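Local coordinates for protein aminotransferase AspB (Helicobacter pylori 26695, PDB 3EZS) that probably acts as a pyridoxal 5'-phosphate-dependent aminotransferase of class I and II, moving amino groups between amino acids and keto acids, at residues 310-315 / 352-357; 195-200 / 225-230; 39-44 / 273-278. All blocks are in the same frame, centred on the assembly; numbering follows the deposited sequence.

Overall arrangement
Interaction 2 lies near the middle of the chain, and the other two contacts touch it. Its centre is about 17 Å from that of interaction 1 and about 17 Å from that of interaction 3. The centres of interactions 1 and 3 are about 27 Å apart. Tyr311 OH of interaction 1 lies 2.5 Å from Tyr196 OH of interaction 2, probably a hydrogen bond. Leu229 CD2 of interaction 2 packs on Ala275 CB of interaction 3 at 3.6 Å. A phosphate ion is bound by Ser228 and Ser230 of interaction 2, consistent with the cofactor phosphate site. The side chain of Tyr311 is about 5 Å from a 1,2-ethanediol, probably from the crystallisation liquor.

Interaction 1 of 3, residues 310-315 / 352-357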
loop_
_atom_site.group_PDB
_atom_site.type_symbol
_atom_site.label_atom_id
_atom_site.label_comp_id
_atom_site.label_asym_id
_atom_site.label_seq_id
_atom_site.Cartn_x
_atom_site.Cartn_y
_atom_site.Cartn_z
ATOM N N PHE A 310 -24.734 5.198 7.116
ATOM C CA PHE A 310 -25.804 4.312 6.682
ATOM C C PHE A 310 -26.071 3.186 7.712
ATOM O O PHE A 310 -26.618 2.121 7.371
ATOM C CB PHE A 310 -25.571 3.781 5.254
ATOM C CG PHE A 310 -24.219 3.139 4.998
ATOM C CD1 PHE A 310 -23.730 2.115 5.784
ATOM C CD2 PHE A 310 -23.496 3.492 3.864
ATOM C CE1 PHE A 310 -22.518 1.509 5.495
ATOM C CE2 PHE A 310 -22.286 2.880 3.572
ATOM C CZ PHE A 310 -21.804 1.890 4.393
ATOM N N TYR A 311 -25.714 3.438 8.977
ATOM C CA TYR A 311 -25.917 2.468 10.048
ATOM C C TYR A 311 -27.122 2.765 10.940
ATOM O O TYR A 311 -27.619 3.899 10.990
ATOM C CB TYR A 311 -24.682 2.366 10.954
ATOM C CG TYR A 311 -23.420 2.013 10.214
ATOM C CD1 TYR A 311 -23.254 0.754 9.652
ATOM C CD2 TYR A 311 -22.402 2.945 10.050
ATOM C CE1 TYR A 311 -22.102 0.436 8.942
ATOM C CE2 TYR A 311 -21.250 2.632 9.347
ATOM C CZ TYR A 311 -21.117 1.379 8.782
ATOM O OH TYR A 311 -19.973 1.062 8.072
ATOM N N VAL A 312 -27.585 1.707 11.608
ATOM C CA VAL A 312 -28.571 1.783 12.675
ATOM C C VAL A 312 -27.901 1.064 13.846
ATOM O O VAL A 312 -27.487 -0.087 13.697
ATOM C CB VAL A 312 -29.885 1.084 12.343
ATOM C CG1 VAL A 312 -30.849 1.162 13.540
ATOM C CG2 VAL A 312 -30.515 1.690 11.066
ATOM N N TYR A 313 -27.745 1.764 14.975
ATOM C CA TYR A 313 -27.151 1.221 16.207
ATOM C C TYR A 313 -28.372 0.856 17.050
ATOM O O TYR A 313 -28.887 1.682 17.808
ATOM C CB TYR A 313 -26.254 2.298 16.852
ATOM C CG TYR A 313 -25.302 1.812 17.916
ATOM C CD1 TYR A 313 -24.278 0.907 17.615
ATOM C CD2 TYR A 313 -25.384 2.287 19.211
ATOM C CE1 TYR A 313 -23.391 0.468 18.597
ATOM C CE2 TYR A 313 -24.494 1.858 20.198
ATOM C CZ TYR A 313 -23.504 0.954 19.889
ATOM O OH TYR A 313 -22.633 0.546 20.892
ATOM N N LEU A 314 -28.850 -0.377 16.870
ATOM C CA LEU A 314 -30.135 -0.834 17.418
ATOM C C LEU A 314 -30.099 -1.417 18.840
ATOM O O LEU A 314 -29.464 -2.445 19.055
ATOM C CB LEU A 314 -30.733 -1.867 16.458
ATOM C CG LEU A 314 -32.214 -2.246 16.581
ATOM C CD1 LEU A 314 -33.114 -1.085 16.160
ATOM C CD2 LEU A 314 -32.490 -3.489 15.719
ATOM N N PRO A 315 -30.787 -0.762 19.805
ATOM C CA PRO A 315 -30.835 -1.280 21.171
ATOM C C PRO A 315 -31.620 -2.558 21.225
ATOM O O PRO A 315 -32.724 -2.606 20.715
ATOM C CB PRO A 315 -31.589 -0.198 21.966
ATOM C CG PRO A 315 -31.650 0.996 21.093
ATOM C CD PRO A 315 -31.537 0.506 19.676
ATOM N N LEU A 352 -26.714 -2.442 12.150
ATOM C CA LEU A 352 -27.352 -2.768 10.879
ATOM C C LEU A 352 -26.720 -1.845 9.807
ATOM O O LEU A 352 -26.601 -0.638 10.037
ATOM C CB LEU A 352 -28.864 -2.502 10.929
ATOM C CG LEU A 352 -29.774 -3.112 12.010
ATOM C CD1 LEU A 352 -31.217 -2.735 11.712
ATOM C CD2 LEU A 352 -29.649 -4.609 12.103
ATOM N N ALA A 353 -26.338 -2.416 8.658
ATOM C CA ALA A 353 -25.706 -1.685 7.567
ATOM C C ALA A 353 -26.720 -1.593 6.431
ATOM O O ALA A 353 -26.966 -2.579 5.746
ATOM C CB ALA A 353 -24.403 -2.400 7.112
ATOM N N LEU A 354 -27.307 -0.407 6.239
ATOM C CA LEU A 354 -28.375 -0.233 5.247
ATOM C C LEU A 354 -27.778 0.039 3.859
ATOM O O LEU A 354 -27.908 1.126 3.293
ATOM C CB LEU A 354 -29.343 0.867 5.692
ATOM C CG LEU A 354 -29.909 0.722 7.113
ATOM C CD1 LEU A 354 -30.989 1.750 7.301
ATOM C CD2 LEU A 354 -30.448 -0.689 7.442
ATOM N N VAL A 355 -27.160 -1.005 3.314
ATOM C CA VAL A 355 -26.398 -0.919 2.071
ATOM C C VAL A 355 -27.135 -1.468 0.845
ATOM O O VAL A 355 -26.512 -1.738 -0.184
ATOM C CB VAL A 355 -24.995 -1.574 2.264
ATOM C CG1 VAL A 355 -24.214 -0.823 3.348
ATOM C CG2 VAL A 355 -25.113 -3.054 2.623
ATOM N N TYR A 356 -28.458 -1.592 0.940
ATOM C CA TYR A 356 -29.270 -2.082 -0.176
ATOM C C TYR A 356 -30.206 -0.986 -0.678
ATOM O O TYR A 356 -30.438 -0.000 0.013
ATOM C CB TYR A 356 -30.102 -3.287 0.243
ATOM C CG TYR A 356 -29.271 -4.460 0.634
ATOM C CD1 TYR A 356 -28.832 -4.603 1.936
ATOM C CD2 TYR A 356 -28.922 -5.436 -0.287
ATOM C CE1 TYR A 356 -28.076 -5.663 2.316
ATOM C CE2 TYR A 356 -28.141 -6.507 0.081
ATOM C CZ TYR A 356 -27.721 -6.617 1.395
ATOM O OH TYR A 356 -26.939 -7.675 1.810
ATOM N N ASP A 357 -30.743 -1.167 -1.881
ATOM C CA ASP A 357 -31.723 -0.229 -2.406
ATOM C C ASP A 357 -32.937 -0.245 -1.455
ATOM O O ASP A 357 -33.355 -1.306 -0.970
ATOM C CB ASP A 357 -32.147 -0.593 -3.833
ATOM C CG ASP A 357 -32.846 0.549 -4.540
ATOM O OD1 ASP A 357 -32.657 1.741 -4.158
ATOM O OD2 ASP A 357 -33.575 0.252 -5.504
#
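Phe310 and Val355 are brought together by their first torsions. Phe310 CG sits between the backbone N and the carbonyl carbon (chi1 52°). Val355 CG1 stands beside its own backbone N, opposite the carbonyl carbon (chi1 -62°). The methyl group therefore lies over one face of the ring, in a CH-pi contact. Val355 CG1 is 3.8 Å from the centroid of the Phe310 ring and is shifted toward the rim. Its nearest ring atom is Phe310 CE1, at 3.6 Å from Val355 CG1. The backbones meet just beside this pair, where Leu354 N donates to Phe310 O at 2.9 Å in a nearly straight bond (164°). Val312 and Leu352 follow as an antiparallel hydrogen-bonded pair. Val312 N reaches Leu352 O at 3.0 Å, and Leu352 N reaches Val312 O at 2.9 Å. Strand 311-315 is an edge strand, within this chain, of a three-stranded antiparallel sheet. Strand 349-353 is the central strand. Such a small sheet with helices packed on it fits the small domain of fold type I aminotransferases. Leu352 O has a second neighbour, the CA-H of Tyr311, with Tyr311 CA at 3.2 Å. The same oxygen lies at the edge of the Tyr311 ring. Tyr311 and Ala353 form a non-hydrogen-bonded pair and share one face of the sheet. Val312 and Leu352 lie on the other face. There Val312 CG2 packs on Leu354 CD1 at 3.8 Å, and both side chains touch Ala296 of helix 280-299. Leu354 centres an inverse gamma turn, and its carbonyl oxygen accepts from Asn292 ND2.

Interaction 2 of 3, residues 195-200 / 225-230; sequences CYSEIY and VIHSLS. With EDO (1,2-ethanediol), chain F; PO4 (phosphate ion), chain C.
Ser228 meets Cys195 at its CB, which lies 3.7 Å from Cys195 SG. That sulfur belongs to one of two modelled conformers, so the distance holds for that one. Beyond CB, OG is set opposite the backbone N (chi1 174°) and faces the phosphate ion. Ser228 OG is modelled 2.4 Å from phosphate O1, too short to trust as a length, though a hydrogen bond is likely. Ser228 OG also accepts from Ser230 N at 3.2 Å, which makes an ST turn. Ser230 OG gives the ion a second bond, to phosphate O3 at 2.7 Å. The two backbones are joined through a water. It donates to Ser228 O at 2.7 Å and to Cys195 O at 3.2 Å. Farther along, Ser197 OG rests 3.4 Å from His227 CE1, while its hydrogen bond goes to Glu194 O. Arg239 and the backbone N atoms of Ser91 and Arg92 complete the grip on the ion, which is probably from the crystallisation liquor. Two serines just before Lys231, with an arginine and backbone amides, are consistent with the phosphate cup for pyridoxal phosphate typical of fold type I aminotransferases.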
loop_
_atom_site.group_PDB
_atom_site.type_symbol
_atom_site.label_atom_id
_atom_site.label_comp_id
_atom_site.label_asym_id
_atom_site.label_seq_id
_atom_site.Cartn_x
_atom_site.Cartn_y
_atom_site.Cartn_z
ATOM N N CYS A 195 -14.669 9.538 6.490
ATOM C CA CYS A 195 -15.114 8.684 5.385
ATOM C C CYS A 195 -16.638 8.581 5.191
ATOM O O CYS A 195 -17.088 8.137 4.125
ATOM C CB CYS A 195 -14.428 7.324 5.460
ATOM S SG CYS A 195 -12.647 7.523 5.248
ATOM N N TYR A 196 -17.437 9.042 6.160
ATOM C CA TYR A 196 -18.902 9.062 6.014
ATOM C C TYR A 196 -19.452 10.464 5.766
ATOM O O TYR A 196 -20.658 10.672 5.817
ATOM C CB TYR A 196 -19.575 8.414 7.245
ATOM C CG TYR A 196 -19.257 6.939 7.323
ATOM C CD1 TYR A 196 -19.986 6.017 6.595
ATOM C CD2 TYR A 196 -18.190 6.479 8.073
ATOM C CE1 TYR A 196 -19.681 4.668 6.632
ATOM C CE2 TYR A 196 -17.868 5.135 8.113
ATOM C CZ TYR A 196 -18.618 4.230 7.386
ATOM O OH TYR A 196 -18.316 2.887 7.425
ATOM N N SER A 197 -18.590 11.417 5.426
ATOM C CA SER A 197 -19.047 12.794 5.269
ATOM C C SER A 197 -20.000 13.005 4.089
ATOM O O SER A 197 -20.705 13.998 4.058
ATOM C CB SER A 197 -17.848 13.751 5.216
ATOM O OG SER A 197 -16.983 13.405 4.154
ATOM N N GLU A 198 -20.039 12.070 3.139
ATOM C CA GLU A 198 -20.948 12.165 2.002
ATOM C C GLU A 198 -22.167 11.258 2.150
ATOM O O GLU A 198 -22.981 11.173 1.232
ATOM C CB GLU A 198 -20.203 11.826 0.701
ATOM C CG GLU A 198 -19.237 12.897 0.214
ATOM C CD GLU A 198 -19.958 14.011 -0.513
ATOM O OE1 GLU A 198 -20.679 14.776 0.147
ATOM O OE2 GLU A 198 -19.819 14.110 -1.756
ATOM N N ILE A 199 -22.286 10.583 3.295
ATOM C CA ILE A 199 -23.396 9.687 3.574
ATOM C C ILE A 199 -24.213 10.400 4.628
ATOM O O ILE A 199 -23.896 10.356 5.801
ATOM C CB ILE A 199 -22.922 8.280 4.070
ATOM C CG1 ILE A 199 -21.814 7.709 3.161
ATOM C CG2 ILE A 199 -24.111 7.311 4.168
ATOM C CD1 ILE A 199 -22.169 7.734 1.654
ATOM N N TYR A 200 -25.250 11.102 4.198
ATOM C CA TYR A 200 -26.075 11.867 5.108
ATOM C C TYR A 200 -27.463 12.037 4.503
ATOM O O TYR A 200 -27.653 11.937 3.289
ATOM C CB TYR A 200 -25.425 13.218 5.448
ATOM C CG TYR A 200 -25.230 14.132 4.265
ATOM C CD1 TYR A 200 -26.209 15.036 3.883
ATOM C CD2 TYR A 200 -24.060 14.087 3.524
ATOM C CE1 TYR A 200 -26.015 15.881 2.781
ATOM C CE2 TYR A 200 -23.859 14.915 2.428
ATOM C CZ TYR A 200 -24.829 15.801 2.066
ATOM O OH TYR A 200 -24.603 16.598 0.983
ATOM N N VAL A 225 -7.686 15.537 8.353
ATOM C CA VAL A 225 -8.932 14.845 8.054
ATOM C C VAL A 225 -8.586 13.821 6.983
ATOM O O VAL A 225 -7.749 14.075 6.129
ATOM C CB VAL A 225 -10.062 15.811 7.566
ATOM C CG1 VAL A 225 -10.483 16.819 8.673
ATOM C CG2 VAL A 225 -9.649 16.551 6.297
ATOM N N ILE A 226 -9.228 12.668 7.040
ATOM C CA ILE A 226 -8.974 11.561 6.126
ATOM C C ILE A 226 -10.261 11.246 5.353
ATOM O O ILE A 226 -11.309 11.056 5.947
ATOM C CB ILE A 226 -8.456 10.327 6.918
ATOM C CG1 ILE A 226 -7.071 10.636 7.489
ATOM C CG2 ILE A 226 -8.415 9.057 6.022
ATOM C CD1 ILE A 226 -6.436 9.509 8.315
ATOM N N HIS A 227 -10.171 11.212 4.028
ATOM C CA HIS A 227 -11.332 10.966 3.165
ATOM C C HIS A 227 -11.102 9.768 2.267
ATOM O O HIS A 227 -9.961 9.346 2.066
ATOM C CB HIS A 227 -11.662 12.221 2.344
ATOM C CG HIS A 227 -12.259 13.334 3.158
ATOM N ND1 HIS A 227 -13.597 13.666 3.097
ATOM C CD2 HIS A 227 -11.704 14.176 4.069
ATOM C CE1 HIS A 227 -13.838 14.678 3.915
ATOM N NE2 HIS A 227 -12.708 15.009 4.520
ATOM N N SER A 228 -12.203 9.210 1.766
ATOM C CA SER A 228 -12.189 8.062 0.864
ATOM C C SER A 228 -13.302 8.193 -0.158
ATOM O O SER A 228 -14.333 8.747 0.140
ATOM C CB SER A 228 -12.428 6.777 1.637
ATOM O OG SER A 228 -12.558 5.670 0.753
ATOM N N LEU A 229 -13.095 7.619 -1.336
ATOM C CA LEU A 229 -14.080 7.627 -2.418
ATOM C C LEU A 229 -15.002 6.386 -2.417
ATOM O O LEU A 229 -16.020 6.347 -3.107
ATOM C CB LEU A 229 -13.300 7.610 -3.725
ATOM C CG LEU A 229 -13.973 8.038 -5.016
ATOM C CD1 LEU A 229 -14.515 9.463 -4.881
ATOM C CD2 LEU A 229 -12.952 7.933 -6.151
ATOM N N SER A 230 -14.619 5.374 -1.658
ATOM C CA SER A 230 -15.272 4.071 -1.684
ATOM C C SER A 230 -16.773 4.067 -1.533
ATOM O O SER A 230 -17.455 3.401 -2.307
ATOM C CB SER A 230 -14.654 3.160 -0.622
ATOM O OG SER A 230 -13.259 3.061 -0.837
HETATM C C1 EDO F . -15.290 2.771 8.778
HETATM O O1 EDO F . -14.990 2.891 7.376
HETATM C C2 EDO F . -14.450 3.796 9.561
HETATM O O2 EDO F . -15.078 5.056 9.789
HETATM P P PO4 C . -11.401 2.628 2.356
HETATM O O1 PO4 C . -11.181 4.055 1.935
HETATM O O2 PO4 C . -10.098 1.937 2.578
HETATM O O3 PO4 C . -12.118 1.899 1.275
HETATM O O4 PO4 C . -12.142 2.630 3.660
HETATM O O HOH W 1 -16.260 7.099 1.167
#

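Interaction 3 of 3, residues 39-44 / 273-278; sequences KFIQDA and EAAWLD
Ile41 and Ala275 form the buried part of this contact between helix 39-46 and helix 266-277. The segment axes approach to 9.3 Å and run roughly antiparallel, at 148°. Ile41 CG1 stands beside the backbone N (chi1 -67°), and the chain then extends to carry CD1 across to the other helix. Ile41 CD1 touches Ala275 CB at 3.8 Å. The CA atoms of the two segments come nearest at this pair, where Ala275 is small. Ile41 also touches Leu238, and Ala275 touches Ser233.

The rest of the contact is partly exposed. About one turn after Ile41, Ala44 CB lies 4.1 Å from Ala274 CB. Phe40 covers the outer side. Its ring places an edge against the end of helix 266-277, with Phe40 CE2 3.4 Å from Ala274 O. That oxygen lies near the ring plane. Phe40 CE2 also packs on Ala274 CB at 4.0 Å. One face of the ring is backed by its own neighbour, Ile41 CG1. Asp278 crosses the ring obliquely, with Asp278 OD2 3.7 Å from Phe40 CZ. The ring and the carboxylate are turned 78° apart. The imidazole of His281 also meets Phe40 edge-to-face. Asp278 OD1 caps a backbone N just past the segment. Away from the contact, helix 39-46 carries polar groups.

The contact between the two helices is therefore mainly apolar, with ring C-H groups of Phe40 facing the Ala274 carbonyl and the Asp278 carboxylate. Several polar groups have partners elsewhere. Lys39 NZ pairs with Asp43 OD2 at 3.5 Å within its own helix, Asp278 OD2 is hydrogen-bonded to His281 ND1, and Gln42 OE1 is hydrogen-bonded to Thr49 of the second subunit.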
loop_
_atom_site.group_PDB
_atom_site.type_symbol
_atom_site.label_atom_id
_atom_site.label_comp_id
_atom_site.label_asym_id
_atom_site.label_seq_id
_atom_site.Cartn_x
_atom_site.Cartn_y
_atom_site.Cartn_z
ATOM N N LYS A 39 -21.098 3.939 -14.846
ATOM C CA LYS A 39 -20.510 3.699 -16.167
ATOM C C LYS A 39 -19.382 4.658 -16.546
ATOM O O LYS A 39 -18.342 4.205 -17.056
ATOM C CB LYS A 39 -21.578 3.790 -17.261
ATOM C CG LYS A 39 -21.165 3.104 -18.549
ATOM C CD LYS A 39 -21.826 3.672 -19.782
ATOM C CE LYS A 39 -21.265 3.015 -21.041
ATOM N NZ LYS A 39 -21.515 3.862 -22.235
ATOM N N PHE A 40 -19.573 5.963 -16.312
ATOM C CA PHE A 40 -18.554 6.945 -16.720
ATOM C C PHE A 40 -17.192 6.711 -16.039
ATOM O O PHE A 40 -16.147 7.001 -16.623
ATOM C CB PHE A 40 -19.023 8.394 -16.528
ATOM C CG PHE A 40 -18.892 8.927 -15.114
ATOM C CD1 PHE A 40 -19.883 8.692 -14.170
ATOM C CD2 PHE A 40 -17.811 9.736 -14.762
ATOM C CE1 PHE A 40 -19.778 9.202 -12.878
ATOM C CE2 PHE A 40 -17.693 10.249 -13.480
ATOM C CZ PHE A 40 -18.680 9.992 -12.530
ATOM N N ILE A 41 -17.227 6.196 -14.811
ATOM C CA ILE A 41 -16.024 5.862 -14.042
ATOM C C ILE A 41 -15.336 4.656 -14.698
ATOM O O ILE A 41 -14.132 4.674 -14.936
ATOM C CB ILE A 41 -16.398 5.588 -12.569
ATOM C CG1 ILE A 41 -16.877 6.896 -11.920
ATOM C CG2 ILE A 41 -15.243 5.021 -11.786
ATOM C CD1 ILE A 41 -17.469 6.711 -10.555
ATOM N N GLN A 42 -16.125 3.635 -15.028
ATOM C CA GLN A 42 -15.626 2.461 -15.707
ATOM C C GLN A 42 -15.047 2.804 -17.075
ATOM O O GLN A 42 -14.017 2.267 -17.437
ATOM C CB GLN A 42 -16.736 1.426 -15.882
ATOM C CG GLN A 42 -17.327 0.870 -14.559
ATOM C CD GLN A 42 -18.196 -0.347 -14.807
ATOM O OE1 GLN A 42 -17.765 -1.271 -15.504
ATOM N NE2 GLN A 42 -19.414 -0.376 -14.220
ATOM N N ASP A 43 -15.725 3.671 -17.838
ATOM C CA ASP A 43 -15.246 4.111 -19.146
ATOM C C ASP A 43 -13.925 4.894 -19.061
ATOM O O ASP A 43 -13.083 4.802 -19.957
ATOM C CB ASP A 43 -16.308 4.961 -19.867
ATOM C CG ASP A 43 -17.515 4.142 -20.354
ATOM O OD1 ASP A 43 -17.444 2.883 -20.436
ATOM O OD2 ASP A 43 -18.543 4.782 -20.670
ATOM N N ALA A 44 -13.750 5.678 -18.002
ATOM C CA ALA A 44 -12.496 6.415 -17.796
ATOM C C ALA A 44 -11.349 5.407 -17.646
ATOM O O ALA A 44 -10.284 5.586 -18.218
ATOM C CB ALA A 44 -12.600 7.303 -16.569
ATOM N N GLU A 273 -10.076 10.272 -10.727
ATOM C CA GLU A 273 -10.200 11.705 -11.020
ATOM C C GLU A 273 -11.590 12.042 -11.572
ATOM O O GLU A 273 -12.186 13.039 -11.179
ATOM C CB GLU A 273 -9.135 12.120 -12.024
ATOM C CG GLU A 273 -9.136 13.600 -12.359
ATOM C CD GLU A 273 -8.247 13.924 -13.540
ATOM O OE1 GLU A 273 -7.347 13.123 -13.846
ATOM O OE2 GLU A 273 -8.448 14.991 -14.159
ATOM N N ALA A 274 -12.088 11.218 -12.494
ATOM C CA ALA A 274 -13.413 11.428 -13.060
ATOM C C ALA A 274 -14.459 11.374 -11.940
ATOM O O ALA A 274 -15.366 12.197 -11.910
ATOM C CB ALA A 274 -13.705 10.396 -14.165
ATOM N N ALA A 275 -14.303 10.436 -11.002
ATOM C CA ALA A 275 -15.215 10.297 -9.852
ATOM C C ALA A 275 -15.201 11.529 -8.957
ATOM O O ALA A 275 -16.259 12.057 -8.610
ATOM C CB ALA A 275 -14.886 9.016 -9.017
ATOM N N TRP A 276 -14.008 12.015 -8.611
ATOM C CA TRP A 276 -13.908 13.177 -7.715
ATOM C C TRP A 276 -14.410 14.475 -8.335
ATOM O O TRP A 276 -14.808 15.363 -7.608
ATOM C CB TRP A 276 -12.480 13.389 -7.195
ATOM C CG TRP A 276 -11.981 12.387 -6.158
ATOM C CD1 TRP A 276 -11.019 11.442 -6.335
ATOM C CD2 TRP A 276 -12.413 12.264 -4.785
ATOM N NE1 TRP A 276 -10.821 10.741 -5.164
ATOM C CE2 TRP A 276 -11.670 11.215 -4.204
ATOM C CE3 TRP A 276 -13.371 12.922 -4.001
ATOM C CZ2 TRP A 276 -11.827 10.828 -2.860
ATOM C CZ3 TRP A 276 -13.541 12.516 -2.658
ATOM C CH2 TRP A 276 -12.750 11.498 -2.109
ATOM N N LEU A 277 -14.340 14.595 -9.660
ATOM C CA LEU A 277 -14.802 15.779 -10.368
ATOM C C LEU A 277 -16.339 15.907 -10.440
ATOM O O LEU A 277 -16.857 17.003 -10.648
ATOM C CB LEU A 277 -14.268 15.773 -11.805
ATOM C CG LEU A 277 -12.798 16.026 -12.125
ATOM C CD1 LEU A 277 -12.403 15.495 -13.527
ATOM C CD2 LEU A 277 -12.459 17.523 -11.991
ATOM N N ASP A 278 -17.052 14.792 -10.283
ATOM C CA ASP A 278 -18.508 14.770 -10.433
ATOM C C ASP A 278 -19.259 14.584 -9.120
ATOM O O ASP A 278 -18.857 13.755 -8.272
ATOM C CB ASP A 278 -18.892 13.617 -11.349
ATOM C CG ASP A 278 -20.380 13.497 -11.527
ATOM O OD1 ASP A 278 -20.975 14.410 -12.121
ATOM O OD2 ASP A 278 -20.954 12.490 -11.079
#